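Local coordinates for Ice-binding protein (Flavobacteriaceae bacterium, PDB 5UYT), which probably binds ice and so acts as an antifreeze protein of an Antarctic bacterium, built on right-handed beta-helices, at residues H28-V33 with T198-I203; T239-D244 with D258-T263; F119-Q124 with V146-E151; D278-Y283 with L403-G408; S129-Q134 with L156-V161. All coordinates share one frame; numbering follows the deposited sequence. Where two conformers were deposited one is given.

Interaction 1: H28-V33 with T198-I203; sequences HITGDV and TVRKPI
Val199 N donates to His28 O at 2.9 Å, and Thr30 N donates to Val199 O at the same length. A third backbone bond, from Lys201 N to Thr30 O, follows at 3.0 Å and is nearly straight, 169° at the hydrogen. The donors come from both strands in turn, the pattern of a parallel pair. Arg200 adds a side-chain bond: in one of its two conformers Arg200 NH1 reaches Thr30 OG1 at 2.9 Å, with the hydroxyl lying near the guanidinium plane. The Thr30 OG1 branch sits beside the backbone N (chi1 -56°), which turns it to the arginine. In this conformer the Arg200 chain bends at CB-CG, curls back over its neighbour strand and brings NH2 to 3.7 Å from His28 CB. A water also accepts from its NH1.

Strands 28-30 and 198-200 run parallel at 9°, with axes 4.7 Å apart. They are neighbouring strands of the right-handed beta-helix. Residues 170 positions apart are thus brought side by side. His28, Thr198, Thr30 and Arg200 share one face of the pair. Thr198 OG1 lies at the edge of the His28 ring, near its plane.

Ile29 and Val199 share the other face, which is buried. They point the same way, and Ile29 CD1 packs 4.1 Å from Val199 CB. Ala13 of strand 12-16 touches both of them. Past the strands the backbones diverge. Gly31 has backbone angles that would press a CB against the preceding carbonyl O. The extended chain of Lys201 passes alongside it, CD 3.8 Å from Gly31 CA.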
# COMPACT_ATOMS: atom_id res chain seq x y z
N HIS A 28 -8.58 -2.81 -5.07
CA HIS A 28 -7.48 -2.53 -4.16
C HIS A 28 -6.51 -3.71 -4.25
O HIS A 28 -6.85 -4.85 -3.88
CB HIS A 28 -8.02 -2.35 -2.74
CG HIS A 28 -9.04 -1.25 -2.61
ND1 HIS A 28 -8.72 0.08 -2.74
CD2 HIS A 28 -10.38 -1.30 -2.40
CE1 HIS A 28 -9.80 0.81 -2.59
NE2 HIS A 28 -10.83 0.00 -2.40
N ILE A 29 -5.33 -3.46 -4.79
CA ILE A 29 -4.42 -4.56 -5.12
C ILE A 29 -3.07 -4.30 -4.50
O ILE A 29 -2.53 -3.21 -4.69
CB ILE A 29 -4.16 -4.71 -6.65
CG1 ILE A 29 -5.49 -4.79 -7.46
CG2 ILE A 29 -3.21 -5.88 -6.92
CD1 ILE A 29 -6.22 -6.10 -7.37
N THR A 30 -2.52 -5.30 -3.80
CA THR A 30 -1.16 -5.25 -3.28
C THR A 30 -0.39 -6.44 -3.84
O THR A 30 -0.68 -7.58 -3.51
CB THR A 30 -1.12 -5.31 -1.74
OG1 THR A 30 -1.90 -4.24 -1.23
CG2 THR A 30 0.36 -5.16 -1.24
N GLY A 31 0.63 -6.14 -4.63
CA GLY A 31 1.40 -7.14 -5.37
C GLY A 31 1.49 -6.68 -6.81
O GLY A 31 0.68 -5.85 -7.28
N ASP A 32 2.44 -7.26 -7.55
CA ASP A 32 2.50 -6.97 -8.98
C ASP A 32 1.25 -7.52 -9.70
O ASP A 32 0.61 -8.49 -9.24
CB ASP A 32 3.78 -7.52 -9.61
CG ASP A 32 5.04 -6.79 -9.16
OD1 ASP A 32 4.95 -5.80 -8.38
OD2 ASP A 32 6.15 -7.22 -9.57
N VAL A 33 0.97 -6.96 -10.88
CA VAL A 33 -0.14 -7.39 -11.74
C VAL A 33 0.45 -7.56 -13.13
O VAL A 33 1.13 -6.67 -13.64
CB VAL A 33 -1.25 -6.31 -11.80
CG1 VAL A 33 -2.30 -6.65 -12.87
CG2 VAL A 33 -1.89 -6.13 -10.42
N THR A 198 -10.57 -6.84 -3.83
CA THR A 198 -9.38 -6.57 -3.02
C THR A 198 -8.54 -7.83 -3.06
O THR A 198 -9.05 -8.93 -2.75
CB THR A 198 -9.75 -6.28 -1.56
OG1 THR A 198 -10.55 -5.10 -1.52
CG2 THR A 198 -8.47 -6.09 -0.69
N VAL A 199 -7.28 -7.70 -3.48
CA VAL A 199 -6.38 -8.87 -3.55
C VAL A 199 -5.04 -8.38 -2.99
O VAL A 199 -4.46 -7.45 -3.54
CB VAL A 199 -6.15 -9.40 -5.00
CG1 VAL A 199 -5.23 -10.61 -4.98
CG2 VAL A 199 -7.44 -9.75 -5.69
N ARG A 200 -4.57 -9.01 -1.92
CA ARG A 200 -3.29 -8.64 -1.31
C ARG A 200 -2.47 -9.91 -1.16
O ARG A 200 -2.93 -10.89 -0.55
CB ARG A 200 -3.52 -7.98 0.04
CG ARG A 200 -4.60 -6.91 0.00
CD ARG A 200 -4.21 -5.70 0.82
NE ARG A 200 -5.32 -4.77 1.00
CZ ARG A 200 -5.49 -3.66 0.29
NH1 ARG A 200 -4.65 -3.35 -0.72
NH2 ARG A 200 -6.52 -2.90 0.55
N LYS A 201 -1.28 -9.92 -1.76
CA LYS A 201 -0.43 -11.10 -1.65
C LYS A 201 -0.11 -11.38 -0.18
O LYS A 201 0.00 -10.44 0.65
CB LYS A 201 0.83 -10.96 -2.52
CG LYS A 201 1.78 -9.86 -2.07
CD LYS A 201 2.97 -9.73 -3.02
CE LYS A 201 3.95 -8.70 -2.52
NZ LYS A 201 5.15 -8.55 -3.43
N PRO A 202 -0.03 -12.67 0.20
CA PRO A 202 0.22 -13.00 1.59
C PRO A 202 1.66 -12.68 1.95
O PRO A 202 2.54 -12.73 1.11
CB PRO A 202 -0.04 -14.51 1.67
CG PRO A 202 -0.11 -15.01 0.28
CD PRO A 202 -0.18 -13.85 -0.67
N ILE A 203 1.88 -12.25 3.19
CA ILE A 203 3.22 -12.02 3.68
C ILE A 203 3.64 -13.28 4.44
O ILE A 203 2.84 -14.24 4.54
CB ILE A 203 3.29 -10.70 4.51
CG1 ILE A 203 2.36 -10.75 5.72
CG2 ILE A 203 2.92 -9.52 3.62
CD1 ILE A 203 2.23 -9.41 6.46
O HOH W 1 -3.54 -0.87 -2.34

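Interaction 2: T239-D244 with D258-T263; sequences TYVTGD and DNVNGT
Asp244 OD1 takes two donors: Thr263 N at 2.9 Å and a water at 2.6 Å. The amide comes in from above the carboxylate plane, but the bond is straight at 165°. The same water also meets Thr263 OG1, so it links the two side chains. The other oxygen, Asp244 OD2, is bonded by His265 NE2. Both oxygens of the carboxylate are therefore held.

At the far end Asn259 lies over the Tyr240 ring. Its amide is stacked on one face, with planes 15° apart and Asn259 CG 3.4 Å from Tyr240 CE1. Asn259 CB makes a CH-pi contact with the same face. With CG beside the backbone N (chi1 -71°), the amide can also send ND2 to Thr239 O at 3.1 Å, meeting that oxygen from above the carbonyl plane. A second water bridges Tyr240 OH and Asn259 ND2.

Between these ends three backbone bonds join the chains: Val241 N to Asn259 O, Asn261 N to Val241 O, and Gly243 N to Asn261 O. Val241 CB packs 4.1 Å from Val260 CG2 on the inner face, where Phe255 also covers Val241. Thr242 CG2 and Asn261 ND2 meet on the other face. A CB on Gly262 would clash with Gly243 O. Asn261 centres an inverse gamma turn. Val241 beside Val260 and Thr242 beside Asn261 show the parallel stacking of successive coils typical of a beta-solenoid.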
# COMPACT_ATOMS: atom_id res chain seq x y z
N THR A 239 -4.51 28.48 16.53
CA THR A 239 -3.64 27.42 16.04
C THR A 239 -2.74 27.03 17.17
O THR A 239 -2.26 27.91 17.93
CB THR A 239 -2.84 27.97 14.85
OG1 THR A 239 -3.71 27.99 13.71
CG2 THR A 239 -1.60 27.11 14.54
N TYR A 240 -2.48 25.72 17.30
CA TYR A 240 -1.49 25.22 18.29
C TYR A 240 -0.39 24.42 17.56
O TYR A 240 -0.69 23.69 16.61
CB TYR A 240 -2.14 24.28 19.29
CG TYR A 240 -2.94 25.08 20.31
CD1 TYR A 240 -2.39 25.40 21.56
CD2 TYR A 240 -4.22 25.54 20.00
CE1 TYR A 240 -3.12 26.18 22.46
CE2 TYR A 240 -4.94 26.31 20.88
CZ TYR A 240 -4.38 26.61 22.11
OH TYR A 240 -5.18 27.35 22.97
N VAL A 241 0.85 24.60 17.98
CA VAL A 241 1.98 23.92 17.34
C VAL A 241 2.89 23.35 18.42
O VAL A 241 3.14 24.02 19.44
CB VAL A 241 2.81 24.92 16.47
CG1 VAL A 241 4.04 24.21 15.87
CG2 VAL A 241 1.95 25.49 15.33
N THR A 242 3.38 22.11 18.21
CA THR A 242 4.51 21.64 19.00
C THR A 242 5.69 21.58 18.02
O THR A 242 5.61 20.90 16.97
CB THR A 242 4.25 20.25 19.60
OG1 THR A 242 3.09 20.36 20.45
CG2 THR A 242 5.47 19.79 20.43
N GLY A 243 6.72 22.33 18.34
CA GLY A 243 7.93 22.49 17.52
C GLY A 243 8.05 23.94 17.08
O GLY A 243 7.25 24.79 17.50
N ASP A 244 9.07 24.23 16.26
CA ASP A 244 9.36 25.64 15.90
C ASP A 244 8.64 26.03 14.62
O ASP A 244 8.29 25.16 13.82
CB ASP A 244 10.87 25.86 15.69
CG ASP A 244 11.66 26.00 17.01
OD1 ASP A 244 11.20 25.56 18.08
OD2 ASP A 244 12.81 26.51 16.97
N ASP A 258 2.00 31.62 23.27
CA ASP A 258 1.57 30.67 24.30
C ASP A 258 0.89 29.41 23.73
O ASP A 258 0.62 28.47 24.47
CB ASP A 258 0.64 31.38 25.31
CG ASP A 258 1.38 32.36 26.21
OD1 ASP A 258 2.62 32.41 26.19
OD2 ASP A 258 0.69 33.12 26.93
N ASN A 259 0.63 29.41 22.42
CA ASN A 259 0.04 28.27 21.77
C ASN A 259 1.09 27.44 21.05
O ASN A 259 0.73 26.49 20.36
CB ASN A 259 -0.98 28.71 20.70
CG ASN A 259 -2.25 29.29 21.30
OD1 ASN A 259 -2.33 29.51 22.52
ND2 ASN A 259 -3.28 29.51 20.43
N VAL A 260 2.37 27.81 21.20
CA VAL A 260 3.44 27.11 20.47
C VAL A 260 4.40 26.54 21.51
O VAL A 260 5.04 27.29 22.26
CB VAL A 260 4.18 28.04 19.47
CG1 VAL A 260 5.42 27.33 18.88
CG2 VAL A 260 3.23 28.52 18.36
N ASN A 261 4.44 25.21 21.60
CA ASN A 261 5.38 24.51 22.47
C ASN A 261 6.66 24.39 21.64
O ASN A 261 6.93 23.36 21.00
CB ASN A 261 4.86 23.12 22.85
CG ASN A 261 5.85 22.36 23.74
OD1 ASN A 261 6.79 22.96 24.32
ND2 ASN A 261 5.68 21.03 23.81
N GLY A 262 7.44 25.47 21.66
CA GLY A 262 8.52 25.64 20.67
C GLY A 262 8.77 27.13 20.49
O GLY A 262 8.23 27.95 21.24
N THR A 263 9.63 27.48 19.54
CA THR A 263 9.99 28.88 19.32
C THR A 263 9.42 29.40 18.03
O THR A 263 9.61 28.77 16.98
CB THR A 263 11.52 29.04 19.30
OG1 THR A 263 12.02 28.64 20.59
CG2 THR A 263 11.94 30.52 19.04
O HOH W 2 -6.02 29.65 21.92
O HOH W 3 12.52 25.89 20.35

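Interaction 3: F119-Q124 with V146-E151; sequences FIFKIQ and VFWKVE
Phe121 and Trp148 form an offset stack. The Phe121 ring and the six-membered ring of Trp148 have centroids 4.2 Å apart and planes at 14°. Trp148 CZ3 lies over one face of the phenyl, and Phe121 CD2 lies over one face of the indole. Both CG atoms sit beside the backbone N (chi1 -63° and -52°), and both side chains point the same way. The rings therefore pile up along the solenoid. Phe121 CB also touches Trp148 CE3 at 3.6 Å. An alanine in place of Trp148 would remove the indole and is likely to leave one face of Phe121 without its stacking partner and Lys163 O without the Trp148 NE1 donor. On the same side Phe119 CD2 packs 4.0 Å from Val146 CG2, and Leu109 touches Phe119, Phe121 and Val146.

The other face begins with Ile120 CG1 against Phe147 CD2, both under Leu71 of helix 55-73. Further on, Lys149 bends at its last two torsions and brings NZ to Gln124 OE1 at 2.9 Å. The same NZ forms a salt bridge with Glu151 OE2 at 2.8 Å, using the anti lone pair of that oxygen. Tyr68 OH also bonds Glu151 OE2, and Asn169 ND2 bonds Glu151 OE1, so the carboxylate is fixed from outside.

Five backbone bonds set the register of the two parallel strands, whose axes come within 4.7 Å. They keep each residue level with its mate on the next coil. The buried ammonium of Lys149 has an amide oxygen and a carboxylate at hand, which would favour its charged form.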
# COMPACT_ATOMS: atom_id res chain seq x y z
N PHE A 119 -1.93 -26.38 3.50
CA PHE A 119 -3.24 -26.83 3.02
C PHE A 119 -3.18 -26.79 1.49
O PHE A 119 -3.05 -25.72 0.92
CB PHE A 119 -4.32 -25.87 3.54
CG PHE A 119 -4.36 -25.73 5.04
CD1 PHE A 119 -5.31 -26.43 5.79
CD2 PHE A 119 -3.47 -24.88 5.71
CE1 PHE A 119 -5.35 -26.31 7.18
CE2 PHE A 119 -3.51 -24.75 7.10
CZ PHE A 119 -4.45 -25.47 7.84
N ILE A 120 -3.21 -27.94 0.84
CA ILE A 120 -3.20 -28.00 -0.63
C ILE A 120 -4.50 -28.67 -1.11
O ILE A 120 -4.86 -29.76 -0.62
CB ILE A 120 -1.96 -28.77 -1.19
CG1 ILE A 120 -0.65 -28.02 -0.89
CG2 ILE A 120 -2.11 -29.07 -2.69
CD1 ILE A 120 0.61 -28.87 -1.05
N PHE A 121 -5.20 -28.01 -2.02
CA PHE A 121 -6.43 -28.55 -2.58
C PHE A 121 -6.21 -28.87 -4.04
O PHE A 121 -5.84 -28.00 -4.84
CB PHE A 121 -7.57 -27.55 -2.40
CG PHE A 121 -7.89 -27.29 -0.96
CD1 PHE A 121 -8.79 -28.11 -0.29
CD2 PHE A 121 -7.28 -26.24 -0.27
CE1 PHE A 121 -9.09 -27.88 1.05
CE2 PHE A 121 -7.58 -26.00 1.07
CZ PHE A 121 -8.48 -26.84 1.73
N LYS A 122 -6.36 -30.15 -4.36
CA LYS A 122 -6.23 -30.63 -5.73
C LYS A 122 -7.62 -30.76 -6.34
O LYS A 122 -8.36 -31.72 -6.06
CB LYS A 122 -5.47 -31.96 -5.75
CG LYS A 122 -4.07 -31.81 -5.19
CD LYS A 122 -3.31 -33.12 -5.14
CE LYS A 122 -2.52 -33.39 -6.42
NZ LYS A 122 -1.85 -34.72 -6.32
N ILE A 123 -8.00 -29.76 -7.14
CA ILE A 123 -9.34 -29.72 -7.72
C ILE A 123 -9.31 -30.17 -9.18
O ILE A 123 -8.84 -29.43 -10.04
CB ILE A 123 -9.98 -28.31 -7.62
CG1 ILE A 123 -9.88 -27.68 -6.19
CG2 ILE A 123 -11.40 -28.33 -8.18
CD1 ILE A 123 -10.42 -28.55 -5.06
N GLN A 124 -9.82 -31.38 -9.46
CA GLN A 124 -9.72 -31.97 -10.81
C GLN A 124 -10.95 -31.58 -11.63
O GLN A 124 -11.76 -32.43 -12.02
CB GLN A 124 -9.56 -33.50 -10.75
CG GLN A 124 -8.53 -33.94 -9.73
CD GLN A 124 -7.16 -33.38 -10.04
OE1 GLN A 124 -6.65 -32.52 -9.33
NE2 GLN A 124 -6.57 -33.86 -11.13
N VAL A 146 -1.58 -21.80 1.98
CA VAL A 146 -2.77 -22.38 1.32
C VAL A 146 -2.64 -22.32 -0.20
O VAL A 146 -2.29 -21.27 -0.78
CB VAL A 146 -4.07 -21.67 1.78
CG1 VAL A 146 -5.27 -22.25 1.05
CG2 VAL A 146 -4.21 -21.76 3.31
N PHE A 147 -2.92 -23.45 -0.86
CA PHE A 147 -2.81 -23.55 -2.32
C PHE A 147 -4.04 -24.25 -2.88
O PHE A 147 -4.52 -25.24 -2.29
CB PHE A 147 -1.58 -24.39 -2.71
CG PHE A 147 -0.26 -23.80 -2.25
CD1 PHE A 147 0.53 -23.07 -3.14
CD2 PHE A 147 0.20 -24.00 -0.95
CE1 PHE A 147 1.74 -22.52 -2.72
CE2 PHE A 147 1.41 -23.46 -0.53
CZ PHE A 147 2.19 -22.72 -1.41
N TRP A 148 -4.50 -23.77 -4.03
CA TRP A 148 -5.58 -24.43 -4.78
C TRP A 148 -5.05 -24.73 -6.18
O TRP A 148 -4.75 -23.80 -6.94
CB TRP A 148 -6.83 -23.52 -4.85
CG TRP A 148 -7.30 -23.00 -3.51
CD1 TRP A 148 -6.80 -21.93 -2.82
CD2 TRP A 148 -8.41 -23.48 -2.74
NE1 TRP A 148 -7.49 -21.75 -1.64
CE2 TRP A 148 -8.50 -22.67 -1.57
CE3 TRP A 148 -9.35 -24.52 -2.91
CZ2 TRP A 148 -9.48 -22.86 -0.58
CZ3 TRP A 148 -10.32 -24.71 -1.92
CH2 TRP A 148 -10.37 -23.89 -0.77
N LYS A 149 -4.88 -26.01 -6.50
CA LYS A 149 -4.46 -26.41 -7.84
C LYS A 149 -5.70 -26.80 -8.63
O LYS A 149 -6.23 -27.92 -8.48
CB LYS A 149 -3.48 -27.57 -7.76
CG LYS A 149 -2.94 -28.02 -9.11
CD LYS A 149 -2.46 -29.47 -9.09
CE LYS A 149 -3.59 -30.48 -8.87
NZ LYS A 149 -4.85 -30.25 -9.65
N VAL A 150 -6.17 -25.89 -9.49
CA VAL A 150 -7.48 -26.03 -10.12
C VAL A 150 -7.39 -26.36 -11.62
O VAL A 150 -6.88 -25.54 -12.41
CB VAL A 150 -8.37 -24.77 -9.93
CG1 VAL A 150 -9.80 -25.05 -10.42
CG2 VAL A 150 -8.39 -24.32 -8.46
N GLU A 151 -7.91 -27.53 -12.01
CA GLU A 151 -7.89 -27.96 -13.42
C GLU A 151 -9.17 -27.51 -14.12
O GLU A 151 -9.95 -28.34 -14.63
CB GLU A 151 -7.76 -29.48 -13.54
CG GLU A 151 -6.63 -30.11 -12.74
CD GLU A 151 -5.26 -29.62 -13.17
OE1 GLU A 151 -5.11 -29.23 -14.35
OE2 GLU A 151 -4.35 -29.64 -12.31

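Interaction 4: D278-Y283 with L403-G408; sequences DLNNAY and LSTSGG
This contact belongs to the seam where helix 270-288 lies along the beta-solenoid of the second ice-binding-like region. Leu279 is the main point of touch. It points from the helix at strand 397-404 and splits its two methyls between neighbouring residues. Leu279 CD1 meets Leu403 CB at 3.5 Å and Leu403 CD1 at 3.6 Å. Leu279 CD2 instead rests on the backbone, 3.3 Å from Ser404 O. The side chain is extended from the helix, with CG opposite the backbone N (chi1 180°), and this carries both methyls to the strand. The chains of Leu279 and Leu403 meet at a slant.

Thr405 takes up the next position. Its CG2 methyl faces the helix, 4.1 Å from Leu279 CG, and Leu279 and Thr405 cross at about a right angle. The same methyl lies 3.7 Å from Asn280 OD1 and 4.2 Å from Tyr283 CB. Thr405 OG1 stands between the backbone N and the carbonyl carbon (chi1 63°). This leaves CG2 for the helix while OG1 bonds Asn386 ND2.

No hydrogen bond crosses between the two segments. Ile384 of strand 382-385 touches Leu279, Tyr283 and Leu403, and Phe227 touches Leu279 and Leu403, so the leucines sit in a larger apolar cluster. The strand ends here in an ST turn: Ser406 N donates to Ser404 OG at 3.2 Å. Gly407 follows, and its O is bonded by Ser228 OG. A long helix packed on the side of a right-handed beta-helix is the arrangement known from ice-binding proteins of this family.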
# COMPACT_ATOMS: atom_id res chain seq x y z
N ASP A 278 19.34 22.71 5.55
CA ASP A 278 19.03 21.32 5.84
C ASP A 278 17.78 20.85 5.10
O ASP A 278 17.72 19.71 4.66
CB ASP A 278 18.89 21.11 7.34
CG ASP A 278 20.22 21.17 8.04
OD1 ASP A 278 21.24 21.07 7.34
OD2 ASP A 278 20.25 21.30 9.27
N LEU A 279 16.82 21.76 4.92
CA LEU A 279 15.63 21.46 4.12
C LEU A 279 16.01 21.19 2.66
O LEU A 279 15.54 20.21 2.08
CB LEU A 279 14.61 22.60 4.18
CG LEU A 279 13.32 22.42 3.37
CD1 LEU A 279 12.54 21.23 3.93
CD2 LEU A 279 12.46 23.67 3.52
N ASN A 280 16.86 22.03 2.07
CA ASN A 280 17.30 21.77 0.70
C ASN A 280 18.02 20.44 0.58
O ASN A 280 17.82 19.71 -0.41
CB ASN A 280 18.23 22.89 0.18
CG ASN A 280 17.51 24.20 -0.01
OD1 ASN A 280 16.28 24.25 0.09
ND2 ASN A 280 18.26 25.26 -0.24
N ASN A 281 18.86 20.12 1.56
CA ASN A 281 19.59 18.84 1.50
C ASN A 281 18.61 17.65 1.53
O ASN A 281 18.77 16.70 0.74
CB ASN A 281 20.60 18.69 2.64
CG ASN A 281 21.75 19.68 2.57
OD1 ASN A 281 22.16 20.13 1.50
ND2 ASN A 281 22.31 20.00 3.74
N ALA A 282 17.61 17.71 2.41
CA ALA A 282 16.62 16.65 2.53
C ALA A 282 15.79 16.51 1.24
O ALA A 282 15.52 15.39 0.78
CB ALA A 282 15.70 16.89 3.74
N TYR A 283 15.38 17.64 0.66
CA TYR A 283 14.59 17.59 -0.57
C TYR A 283 15.38 16.89 -1.69
O TYR A 283 14.87 15.98 -2.36
CB TYR A 283 14.13 18.99 -1.01
CG TYR A 283 13.24 18.97 -2.23
CD1 TYR A 283 11.84 18.87 -2.10
CD2 TYR A 283 13.78 19.08 -3.49
CE1 TYR A 283 11.02 18.85 -3.23
CE2 TYR A 283 12.98 19.06 -4.63
CZ TYR A 283 11.61 18.94 -4.50
OH TYR A 283 10.86 18.95 -5.66
N LEU A 403 6.85 21.76 5.26
CA LEU A 403 8.04 22.53 4.97
C LEU A 403 7.97 22.90 3.49
O LEU A 403 7.42 22.14 2.72
CB LEU A 403 9.32 21.70 5.22
CG LEU A 403 9.28 20.86 6.53
CD1 LEU A 403 10.48 19.95 6.55
CD2 LEU A 403 9.39 21.80 7.72
N SER A 404 8.49 24.06 3.11
CA SER A 404 8.66 24.35 1.69
C SER A 404 9.99 25.01 1.50
O SER A 404 10.36 25.92 2.27
CB SER A 404 7.59 25.30 1.10
OG SER A 404 7.89 25.50 -0.29
N THR A 405 10.69 24.58 0.46
CA THR A 405 11.98 25.18 0.13
C THR A 405 11.80 26.62 -0.30
O THR A 405 12.71 27.47 -0.14
CB THR A 405 12.65 24.44 -1.02
OG1 THR A 405 11.83 24.55 -2.19
CG2 THR A 405 12.89 23.00 -0.65
N SER A 406 10.66 26.89 -0.92
CA SER A 406 10.40 28.20 -1.48
C SER A 406 8.90 28.38 -1.68
O SER A 406 8.24 27.59 -2.35
CB SER A 406 11.14 28.41 -2.79
OG SER A 406 10.94 29.74 -3.17
N GLY A 407 8.36 29.43 -1.11
CA GLY A 407 6.94 29.61 -1.20
C GLY A 407 6.41 30.06 0.13
O GLY A 407 6.83 29.57 1.19
N GLY A 408 5.47 30.97 0.06
CA GLY A 408 4.78 31.41 1.27
C GLY A 408 3.91 30.32 1.84
O GLY A 408 3.54 29.36 1.15

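Interaction 5: S129-Q134 with L156-V161; sequences SAANTQ and LATNTV
Ser129 reaches across to the next coil of the right-handed beta-helix, where two type II turns, Ala130 to Thr133 and Ala157 to Thr160, lie stacked. Ser129 CB lies 4.0 Å from Leu156 CD2 and 3.7 Å from Thr160 OG1. At the tip, Ser129 OG accepts from Ala157 N at 2.9 Å and donates to Thr160 OG1 at 2.7 Å. The chi1 of 65° puts OG between the backbone N and the carbonyl carbon, facing both partners.

Thr160 OG1 in turn donates to Ala157 O. Thr160 N reaches that oxygen from the same face of its plane, so the Ala157-Thr160 turn is closed twice. Thr133 closes the Ala130-Thr133 turn on Ala130 O in the same way. A valine in place of Thr160 would probably leave the Ser129 hydroxyl without its acceptor and the Ala157 turn with its backbone bond alone.

Between the turns, Asn132 N donates to Thr158 O and Val161 N to Thr133 O. Ala157 CB packs against the Ala130-Thr133 turn, 3.3 Å from Ala131 N. Asn132 and Asn159 run side by side, their amide planes 17° apart. A water donates to Asn132 OD1 at 2.9 Å and meets Thr158 OG1 at 2.7 Å.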
# COMPACT_ATOMS: atom_id res chain seq x y z
N SER A 129 -17.50 -20.53 -6.33
CA SER A 129 -18.07 -20.29 -5.00
C SER A 129 -19.46 -19.67 -5.16
O SER A 129 -19.76 -19.07 -6.22
CB SER A 129 -17.18 -19.35 -4.18
OG SER A 129 -17.14 -18.04 -4.77
N ALA A 130 -20.27 -19.82 -4.12
CA ALA A 130 -21.55 -19.13 -4.00
C ALA A 130 -21.32 -17.73 -3.44
O ALA A 130 -20.29 -17.50 -2.79
CB ALA A 130 -22.48 -19.93 -3.08
N ALA A 131 -22.24 -16.81 -3.68
CA ALA A 131 -22.09 -15.45 -3.14
C ALA A 131 -21.92 -15.54 -1.64
O ALA A 131 -22.57 -16.38 -0.97
CB ALA A 131 -23.30 -14.59 -3.50
N ASN A 132 -21.00 -14.71 -1.11
CA ASN A 132 -20.80 -14.52 0.35
C ASN A 132 -20.10 -15.67 1.03
O ASN A 132 -20.06 -15.71 2.26
CB ASN A 132 -22.12 -14.24 1.07
CG ASN A 132 -22.94 -13.16 0.41
OD1 ASN A 132 -22.45 -12.06 0.18
ND2 ASN A 132 -24.18 -13.48 0.06
N THR A 133 -19.53 -16.59 0.24
CA THR A 133 -18.67 -17.64 0.77
C THR A 133 -17.52 -17.02 1.54
O THR A 133 -16.95 -16.02 1.10
CB THR A 133 -18.07 -18.44 -0.39
OG1 THR A 133 -19.14 -19.11 -1.09
CG2 THR A 133 -17.03 -19.49 0.10
N GLN A 134 -17.12 -17.64 2.65
CA GLN A 134 -15.94 -17.16 3.39
C GLN A 134 -14.97 -18.27 3.78
O GLN A 134 -15.35 -19.21 4.49
CB GLN A 134 -16.37 -16.40 4.62
CG GLN A 134 -17.10 -15.12 4.26
CD GLN A 134 -17.24 -14.19 5.45
OE1 GLN A 134 -18.14 -13.36 5.47
NE2 GLN A 134 -16.35 -14.32 6.42
N LEU A 156 -15.16 -16.95 -8.63
CA LEU A 156 -15.57 -16.64 -7.28
C LEU A 156 -16.68 -15.60 -7.28
O LEU A 156 -16.51 -14.51 -7.83
CB LEU A 156 -14.37 -16.20 -6.41
CG LEU A 156 -13.22 -17.23 -6.43
CD1 LEU A 156 -12.17 -16.80 -5.41
CD2 LEU A 156 -13.71 -18.64 -6.09
N ALA A 157 -17.81 -15.97 -6.65
CA ALA A 157 -19.03 -15.17 -6.65
C ALA A 157 -18.89 -13.92 -5.81
O ALA A 157 -17.95 -13.80 -5.01
CB ALA A 157 -20.20 -15.99 -6.14
N THR A 158 -19.84 -13.01 -5.99
CA THR A 158 -19.81 -11.72 -5.30
C THR A 158 -19.53 -11.86 -3.80
O THR A 158 -20.09 -12.71 -3.10
CB THR A 158 -21.13 -10.96 -5.48
OG1 THR A 158 -22.18 -11.77 -4.97
CG2 THR A 158 -21.41 -10.74 -6.96
N ASN A 159 -18.65 -10.97 -3.32
CA ASN A 159 -18.28 -10.90 -1.89
C ASN A 159 -17.65 -12.19 -1.31
O ASN A 159 -17.69 -12.39 -0.10
CB ASN A 159 -19.46 -10.42 -1.03
CG ASN A 159 -19.96 -9.06 -1.46
OD1 ASN A 159 -19.17 -8.16 -1.73
ND2 ASN A 159 -21.26 -8.92 -1.58
N THR A 160 -17.04 -13.02 -2.15
CA THR A 160 -16.33 -14.21 -1.63
C THR A 160 -15.06 -13.79 -0.90
O THR A 160 -14.24 -13.04 -1.46
CB THR A 160 -15.99 -15.21 -2.76
OG1 THR A 160 -17.21 -15.77 -3.24
CG2 THR A 160 -15.09 -16.36 -2.23
N VAL A 161 -14.91 -14.24 0.34
CA VAL A 161 -13.65 -14.06 1.07
C VAL A 161 -12.80 -15.31 0.85
O VAL A 161 -13.20 -16.43 1.23
CB VAL A 161 -13.90 -13.84 2.56
CG1 VAL A 161 -12.57 -13.84 3.33
CG2 VAL A 161 -14.69 -12.54 2.77
O HOH W 4 -22.73 -10.95 -2.51
O HOH W 5 -18.48 -12.09 2.35

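Overall arrangement
The contacts fall into two sets, one for each ice-binding-like region. Interactions 1, 3 and 5 lie in the first, with centres about 17 to 20 Å apart. Interaction 1 pairs strand 28-30 with strand 198-200, and the other two are nested within the loop it closes. Interactions 3 and 5 alternate along the chain, joining the same two successive coils. Interactions 2 and 4 follow in the second, centres about 20 Å apart: interaction 2 pairs strands 240-242 and 260-261, interaction 4 sets helix 270-288 on strand 397-404. Interactions 2 and 3 have centres about 59 Å apart, across the chain's centre. The modelled chain thus holds two beta-solenoids in series, consistent with a multi-domain antifreeze protein.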